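PDB 4UUR: putative hemoglobin-like oxygen-binding protein from Pseudoalteromonas haloplanktis, which binds heme b as a group II truncated hemoglobin and, like other members of its family, probably binds or carries oxygen. Local coordinates for residues Leu60-Asp63 with Arg64-Gln67; Lys94-Pro98 with Phe99-Gln103. All coordinates share one frame; numbering follows the deposited sequence.

Contact 1 of 2, residues Leu60-Asp63 with Arg64-Gln67; sequences LPLD and RIRQ. With HEM (protoporphyrin IX containing Fe), chain C.
Arg64 lays its CB against the backbone of Asp63 at the start of helix 63-76, and its bent side chain then leads away toward the heme. NH1 ends 4.1 Å from HEM O2A, near the guanidinium plane; at that distance its charge probably still attracts the propionate. Ile65, being beta-branched, can serve two neighbours at once. Its CG2 lies beside Leu62 CD2 at 3.9 Å, while CG1, anti to the backbone N (chi1 -172°), carries CD1 to within 3.6 Å of HEM CBA. Cut back to an alanine, this side chain loses CG2 and CD1, which would probably leave HEM CBA without its apolar neighbour and open a gap beside Leu62. In this globin fold, helix 63-76 corresponds to helix E on the distal side of the heme, and its first turn opens here, with water 1 accepting from Ile65 N and donating to Pro61 O. Arg66 N donates to Leu62 O at 2.9 Å. Arginine is long enough to pass Leu62, with NE 3.9 Å from CB, and reach a salt bridge with Asp43 and a hydrogen bond with Asn39 on helix 31-45. Gln67 N donates to Asp63 O at 3.2 Å; its NE2 hydrogen-bonds Glu71, one turn further along the helix.

Contact 2 of 2, residues Lys94-Pro98 with Phe99-Gln103; sequences KRHMP and FTIDQ. With HEM (protoporphyrin IX containing Fe), chain C.
Part of the proximal wall of the heme pocket is built where helix 92-95 gives way to the loop before helix 103-120, with Phe99 and Ile101 both meeting His96. His96 is the axial ligand: its NE2 binds the heme iron at 2.2 Å, and ND1 donates to Leu92 O, which fixes the rotation of the ring and would probably make the ligand more electron-rich. Ile101 steadies the same side chain, its CD1 lying 3.5 Å from His96 CB, while its other branch, CG2, reaches to 3.3 Å from HEM CBB; a branched residue suits a place that must touch both histidine and vinyl group. A type I beta turn from His96 to Phe99 reverses the chain, closed by Phe99 N donating to His96 O at 3.0 Å. With CG anti to its own carbonyl carbon (chi1 -40°), the Phe99 ring folds back so that CD2 lies 3.4 Å from His96 O. One face covers the heme methyl CMA, and CZ approaches HEM CAA at 3.5 Å. Arg95, extended from CG to NE, gives a weak hydrogen bond from NE to HEM O2D at 2.9 Å, while NH1 is held by His89 O.

How the contacts relate
Contact 1 and contact 2 do not touch: their centres lie 19 Å apart and their nearest atoms about 8 Å, and the heme, touched by both, lies between them. They address its two sides. Contact 2 supplies the proximal ligand, whereas contact 1 lies toward the distal side, where water 2 completes the iron's coordination at 2.2 Å from FE, across from His96. The side chains of Ile65 and His96 are about 8 Å apart. Both contacts also reach the propionates: Arg64 approaches one and Arg95 binds the other weakly, with about 8 Å between the two side chains. Ile65 and Phe99 touch the same propionate arm, at CBA and at the ring-attached CAA respectively.

Contact 1 of 2, residues Leu60-Asp63 with Arg64-Gln67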
loop_
_atom_site.group_PDB
_atom_site.type_symbol
_atom_site.label_atom_id
_atom_site.label_comp_id
_atom_site.label_asym_id
_atom_site.label_seq_id
_atom_site.Cartn_x
_atom_site.Cartn_y
_atom_site.Cartn_z
ATOM N N LEU A 60 -8.563 12.364 8.914
ATOM C CA LEU A 60 -8.531 13.092 7.675
ATOM C C LEU A 60 -7.820 14.398 7.916
ATOM O O LEU A 60 -7.623 14.791 9.063
ATOM C CB LEU A 60 -9.944 13.313 7.165
ATOM C CG LEU A 60 -10.748 12.008 6.998
ATOM C CD1 LEU A 60 -12.188 12.335 6.622
ATOM C CD2 LEU A 60 -10.122 11.122 5.936
ATOM N N PRO A 61 -7.379 15.063 6.850
ATOM C CA PRO A 61 -7.395 14.607 5.480
ATOM C C PRO A 61 -6.238 13.635 5.208
ATOM O O PRO A 61 -5.284 13.575 5.988
ATOM C CB PRO A 61 -7.229 15.916 4.692
ATOM C CG PRO A 61 -6.365 16.759 5.576
ATOM C CD PRO A 61 -6.772 16.403 6.983
ATOM N N LEU A 62 -6.313 12.931 4.072
ATOM C CA LEU A 62 -5.309 11.963 3.661
ATOM C C LEU A 62 -4.009 12.471 3.047
ATOM O O LEU A 62 -3.154 11.661 2.633
ATOM C CB LEU A 62 -5.945 10.929 2.715
ATOM C CG LEU A 62 -7.156 10.190 3.270
ATOM C CD1 LEU A 62 -7.863 9.376 2.174
ATOM C CD2 LEU A 62 -6.777 9.341 4.453
ATOM N N ASP A 63 -3.816 13.775 3.001
ATOM C CA ASP A 63 -2.687 14.323 2.222
ATOM C C ASP A 63 -1.338 13.718 2.622
ATOM O O ASP A 63 -0.567 13.247 1.760
ATOM C CB ASP A 63 -2.677 15.860 2.309
ATOM C CG ASP A 63 -4.089 16.473 2.052
ATOM O OD1 ASP A 63 -5.009 15.741 1.585
ATOM O OD2 ASP A 63 -4.297 17.670 2.331
ATOM N N ARG A 64 -1.075 13.657 3.923
ATOM C CA ARG A 64 0.236 13.196 4.395
ATOM C C ARG A 64 0.437 11.697 4.167
ATOM O O ARG A 64 1.543 11.308 3.747
ATOM C CB ARG A 64 0.457 13.590 5.878
ATOM C CG ARG A 64 1.192 12.619 6.799
ATOM C CD ARG A 64 2.702 12.861 6.867
ATOM N NE ARG A 64 3.371 12.568 8.165
ATOM C CZ ARG A 64 3.055 11.613 9.053
ATOM N NH1 ARG A 64 2.053 10.760 8.874
ATOM N NH2 ARG A 64 3.775 11.506 10.158
ATOM N N ILE A 65 -0.583 10.868 4.475
ATOM C CA ILE A 65 -0.435 9.421 4.306
ATOM C C ILE A 65 -0.363 9.026 2.814
ATOM O O ILE A 65 0.318 8.062 2.461
ATOM C CB ILE A 65 -1.553 8.631 5.044
ATOM C CG1 ILE A 65 -1.285 7.146 5.019
ATOM C CG2 ILE A 65 -2.913 8.848 4.396
ATOM C CD1 ILE A 65 0.022 6.763 5.643
ATOM N N ARG A 66 -1.078 9.757 1.947
ATOM C CA ARG A 66 -0.906 9.567 0.523
ATOM C C ARG A 66 0.593 9.712 0.140
ATOM O O ARG A 66 1.166 8.828 -0.534
ATOM C CB ARG A 66 -1.737 10.553 -0.263
ATOM C CG ARG A 66 -3.196 10.194 -0.319
ATOM C CD ARG A 66 -3.978 11.282 -1.053
ATOM N NE ARG A 66 -5.406 10.985 -1.134
ATOM C CZ ARG A 66 -6.012 10.215 -2.058
ATOM N NH1 ARG A 66 -5.357 9.621 -3.041
ATOM N NH2 ARG A 66 -7.300 10.042 -2.008
ATOM N N GLN A 67 1.192 10.813 0.593
ATOM C CA GLN A 67 2.584 11.161 0.314
ATOM C C GLN A 67 3.533 10.149 0.959
ATOM O O GLN A 67 4.432 9.617 0.319
ATOM C CB GLN A 67 2.861 12.578 0.820
ATOM C CG GLN A 67 4.318 13.057 0.796
ATOM C CD GLN A 67 4.938 13.029 -0.588
ATOM O OE1 GLN A 67 4.335 13.471 -1.584
ATOM N NE2 GLN A 67 6.152 12.498 -0.667
HETATM C CHA HEM C . 0.309 3.584 8.063
HETATM C CHB HEM C . -3.520 0.605 8.480
HETATM C CHC HEM C . -1.046 -2.697 5.919
HETATM C CHD HEM C . 2.170 0.644 4.779
HETATM C C1A HEM C . -0.918 3.056 8.419
HETATM C C2A HEM C . -1.874 3.711 9.197
HETATM C C3A HEM C . -2.952 2.882 9.290
HETATM C C4A HEM C . -2.673 1.687 8.587
HETATM C CMA HEM C . -4.246 3.168 10.040
HETATM C CAA HEM C . -1.772 5.080 9.839
HETATM C CBA HEM C . -1.478 6.192 8.833
HETATM C CGA HEM C . -2.066 7.545 9.173
HETATM O O1A HEM C . -3.285 7.816 9.194
HETATM O O2A HEM C . -1.256 8.461 9.390
HETATM C C1B HEM C . -3.143 -0.586 7.838
HETATM C C2B HEM C . -3.871 -1.812 7.912
HETATM C C3B HEM C . -3.167 -2.748 7.199
HETATM C C4B HEM C . -1.965 -2.056 6.744
HETATM C CMB HEM C . -5.211 -1.949 8.613
HETATM C CAB HEM C . -3.301 -4.201 6.864
HETATM C CBB HEM C . -4.185 -4.955 7.430
HETATM C C1C HEM C . 0.018 -2.070 5.282
HETATM C C2C HEM C . 0.848 -2.619 4.292
HETATM C C3C HEM C . 1.780 -1.654 3.997
HETATM C C4C HEM C . 1.470 -0.517 4.780
HETATM C CMC HEM C . 0.727 -4.033 3.740
HETATM C CAC HEM C . 2.881 -1.648 3.009
HETATM C CBC HEM C . 3.024 -2.604 2.097
HETATM C C1D HEM C . 1.902 1.660 5.643
HETATM C C2D HEM C . 2.802 2.806 5.736
HETATM C C3D HEM C . 2.284 3.610 6.639
HETATM C C4D HEM C . 1.075 2.952 7.111
HETATM C CMD HEM C . 4.086 3.073 5.000
HETATM C CAD HEM C . 2.883 4.914 7.135
HETATM C CBD HEM C . 3.641 4.544 8.414
HETATM C CGD HEM C . 4.417 5.703 9.050
HETATM O O1D HEM C . 4.303 6.874 8.655
HETATM O O2D HEM C . 5.200 5.522 10.004
HETATM N NA HEM C . -1.448 1.825 8.015
HETATM N NB HEM C . -2.047 -0.802 7.137
HETATM N NC HEM C . 0.393 -0.808 5.528
HETATM N ND HEM C . 0.861 1.804 6.432
HETATM FE FE HEM C . -0.512 0.564 6.776
HETATM O O HOH W 1 -2.919 11.570 6.386
HETATM O O HOH W 2 -1.635 1.453 5.116
#

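Contact 2 of 2, residues Lys94-Pro98 with Phe99-Gln103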
loop_
_atom_site.group_PDB
_atom_site.type_symbol
_atom_site.label_atom_id
_atom_site.label_comp_id
_atom_site.label_asym_id
_atom_site.label_seq_id
_atom_site.Cartn_x
_atom_site.Cartn_y
_atom_site.Cartn_z
ATOM N N LYS A 94 5.843 -3.292 13.296
ATOM C CA LYS A 94 6.026 -2.500 14.504
ATOM C C LYS A 94 5.297 -1.175 14.376
ATOM O O LYS A 94 4.513 -0.801 15.245
ATOM C CB LYS A 94 7.543 -2.262 14.756
ATOM C CG LYS A 94 7.902 -1.561 16.073
ATOM C CD LYS A 94 7.432 -2.356 17.304
ATOM C CE LYS A 94 7.215 -1.490 18.556
ATOM N NZ LYS A 94 6.215 -2.085 19.513
ATOM N N ARG A 95 5.582 -0.464 13.292
ATOM C CA ARG A 95 4.881 0.780 12.945
ATOM C C ARG A 95 3.353 0.699 12.966
ATOM O O ARG A 95 2.732 1.692 13.234
ATOM C CB ARG A 95 5.318 1.243 11.575
ATOM C CG ARG A 95 6.430 2.238 11.631
ATOM C CD ARG A 95 6.596 2.879 10.277
ATOM N NE ARG A 95 7.588 3.950 10.305
ATOM C CZ ARG A 95 8.894 3.736 10.319
ATOM N NH1 ARG A 95 9.369 2.503 10.326
ATOM N NH2 ARG A 95 9.723 4.752 10.310
ATOM N N HIS A 96 2.772 -0.475 12.675
ATOM C CA HIS A 96 1.317 -0.749 12.847
ATOM C C HIS A 96 0.874 -1.222 14.197
ATOM O O HIS A 96 -0.340 -1.394 14.415
ATOM C CB HIS A 96 0.836 -1.781 11.817
ATOM C CG HIS A 96 0.878 -1.244 10.432
ATOM N ND1 HIS A 96 2.065 -1.014 9.767
ATOM C CD2 HIS A 96 -0.107 -0.794 9.628
ATOM C CE1 HIS A 96 1.803 -0.464 8.600
ATOM N NE2 HIS A 96 0.493 -0.333 8.489
ATOM N N MET A 97 1.814 -1.431 15.125
ATOM C CA MET A 97 1.457 -1.950 16.465
ATOM C C MET A 97 0.546 -1.030 17.300
ATOM O O MET A 97 -0.153 -1.533 18.194
ATOM C CB MET A 97 2.736 -2.291 17.298
ATOM C CG MET A 97 3.294 -3.729 17.113
ATOM S SD MET A 97 2.047 -4.940 17.606
ATOM C CE MET A 97 2.196 -6.187 16.340
ATOM N N PRO A 98 0.581 0.312 17.066
ATOM C CA PRO A 98 -0.398 1.161 17.746
ATOM C C PRO A 98 -1.832 0.795 17.416
ATOM O O PRO A 98 -2.684 1.088 18.208
ATOM C CB PRO A 98 -0.109 2.562 17.208
ATOM C CG PRO A 98 1.325 2.533 16.878
ATOM C CD PRO A 98 1.609 1.124 16.400
ATOM N N PHE A 99 -2.091 0.161 16.259
ATOM C CA PHE A 99 -3.463 -0.154 15.828
ATOM C C PHE A 99 -3.816 -1.620 16.119
ATOM O O PHE A 99 -2.955 -2.505 16.289
ATOM C CB PHE A 99 -3.665 0.165 14.328
ATOM C CG PHE A 99 -2.989 1.439 13.877
ATOM C CD1 PHE A 99 -3.505 2.685 14.227
ATOM C CD2 PHE A 99 -1.833 1.406 13.137
ATOM C CE1 PHE A 99 -2.894 3.865 13.814
ATOM C CE2 PHE A 99 -1.186 2.566 12.745
ATOM C CZ PHE A 99 -1.716 3.804 13.082
ATOM N N THR A 100 -5.119 -1.855 16.189
ATOM C CA THR A 100 -5.672 -3.190 16.247
ATOM C C THR A 100 -5.945 -3.597 14.796
ATOM O O THR A 100 -6.762 -2.999 14.127
ATOM C CB THR A 100 -6.987 -3.176 17.051
ATOM O OG1 THR A 100 -6.721 -2.799 18.415
ATOM C CG2 THR A 100 -7.729 -4.546 16.992
ATOM N N ILE A 101 -5.245 -4.602 14.303
ATOM C CA ILE A 101 -5.435 -5.102 12.931
ATOM C C ILE A 101 -5.769 -6.593 12.934
ATOM O O ILE A 101 -4.894 -7.412 13.208
ATOM C CB ILE A 101 -4.143 -4.891 12.146
ATOM C CG1 ILE A 101 -3.774 -3.419 12.156
ATOM C CG2 ILE A 101 -4.283 -5.431 10.729
ATOM C CD1 ILE A 101 -2.428 -3.151 11.571
ATOM N N ASP A 102 -7.019 -6.935 12.623
ATOM C CA ASP A 102 -7.450 -8.340 12.449
ATOM C C ASP A 102 -7.506 -8.773 10.958
ATOM O O ASP A 102 -7.216 -7.983 10.057
ATOM C CB ASP A 102 -8.834 -8.571 13.108
ATOM C CG ASP A 102 -9.890 -7.654 12.553
ATOM O OD1 ASP A 102 -9.632 -7.063 11.480
ATOM O OD2 ASP A 102 -10.954 -7.470 13.189
ATOM N N GLN A 103 -7.871 -10.036 10.721
ATOM C CA GLN A 103 -8.040 -10.609 9.394
ATOM C C GLN A 103 -8.957 -9.735 8.531
ATOM O O GLN A 103 -8.683 -9.429 7.365
ATOM C CB GLN A 103 -8.668 -12.024 9.541
ATOM C CG GLN A 103 -8.743 -12.861 8.262
ATOM C CD GLN A 103 -7.374 -13.079 7.632
ATOM O OE1 GLN A 103 -6.461 -13.605 8.279
ATOM N NE2 GLN A 103 -7.220 -12.667 6.366
HETATM C CHA HEM C . 0.309 3.584 8.063
HETATM C CHB HEM C . -3.520 0.605 8.480
HETATM C CHC HEM C . -1.046 -2.697 5.919
HETATM C CHD HEM C . 2.170 0.644 4.779
HETATM C C1A HEM C . -0.918 3.056 8.419
HETATM C C2A HEM C . -1.874 3.711 9.197
HETATM C C3A HEM C . -2.952 2.882 9.290
HETATM C C4A HEM C . -2.673 1.687 8.587
HETATM C CMA HEM C . -4.246 3.168 10.040
HETATM C CAA HEM C . -1.772 5.080 9.839
HETATM C CBA HEM C . -1.478 6.192 8.833
HETATM C CGA HEM C . -2.066 7.545 9.173
HETATM O O1A HEM C . -3.285 7.816 9.194
HETATM O O2A HEM C . -1.256 8.461 9.390
HETATM C C1B HEM C . -3.143 -0.586 7.838
HETATM C C2B HEM C . -3.871 -1.812 7.912
HETATM C C3B HEM C . -3.167 -2.748 7.199
HETATM C C4B HEM C . -1.965 -2.056 6.744
HETATM C CMB HEM C . -5.211 -1.949 8.613
HETATM C CAB HEM C . -3.301 -4.201 6.864
HETATM C CBB HEM C . -4.185 -4.955 7.430
HETATM C C1C HEM C . 0.018 -2.070 5.282
HETATM C C2C HEM C . 0.848 -2.619 4.292
HETATM C C3C HEM C . 1.780 -1.654 3.997
HETATM C C4C HEM C . 1.470 -0.517 4.780
HETATM C CMC HEM C . 0.727 -4.033 3.740
HETATM C CAC HEM C . 2.881 -1.648 3.009
HETATM C CBC HEM C . 3.024 -2.604 2.097
HETATM C C1D HEM C . 1.902 1.660 5.643
HETATM C C2D HEM C . 2.802 2.806 5.736
HETATM C C3D HEM C . 2.284 3.610 6.639
HETATM C C4D HEM C . 1.075 2.952 7.111
HETATM C CMD HEM C . 4.086 3.073 5.000
HETATM C CAD HEM C . 2.883 4.914 7.135
HETATM C CBD HEM C . 3.641 4.544 8.414
HETATM C CGD HEM C . 4.417 5.703 9.050
HETATM O O1D HEM C . 4.303 6.874 8.655
HETATM O O2D HEM C . 5.200 5.522 10.004
HETATM N NA HEM C . -1.448 1.825 8.015
HETATM N NB HEM C . -2.047 -0.802 7.137
HETATM N NC HEM C . 0.393 -0.808 5.528
HETATM N ND HEM C . 0.861 1.804 6.432
HETATM FE FE HEM C . -0.512 0.564 6.776
HETATM O O HOH W 3 -1.931 -3.661 18.716
HETATM O O HOH W 2 -1.635 1.453 5.116
#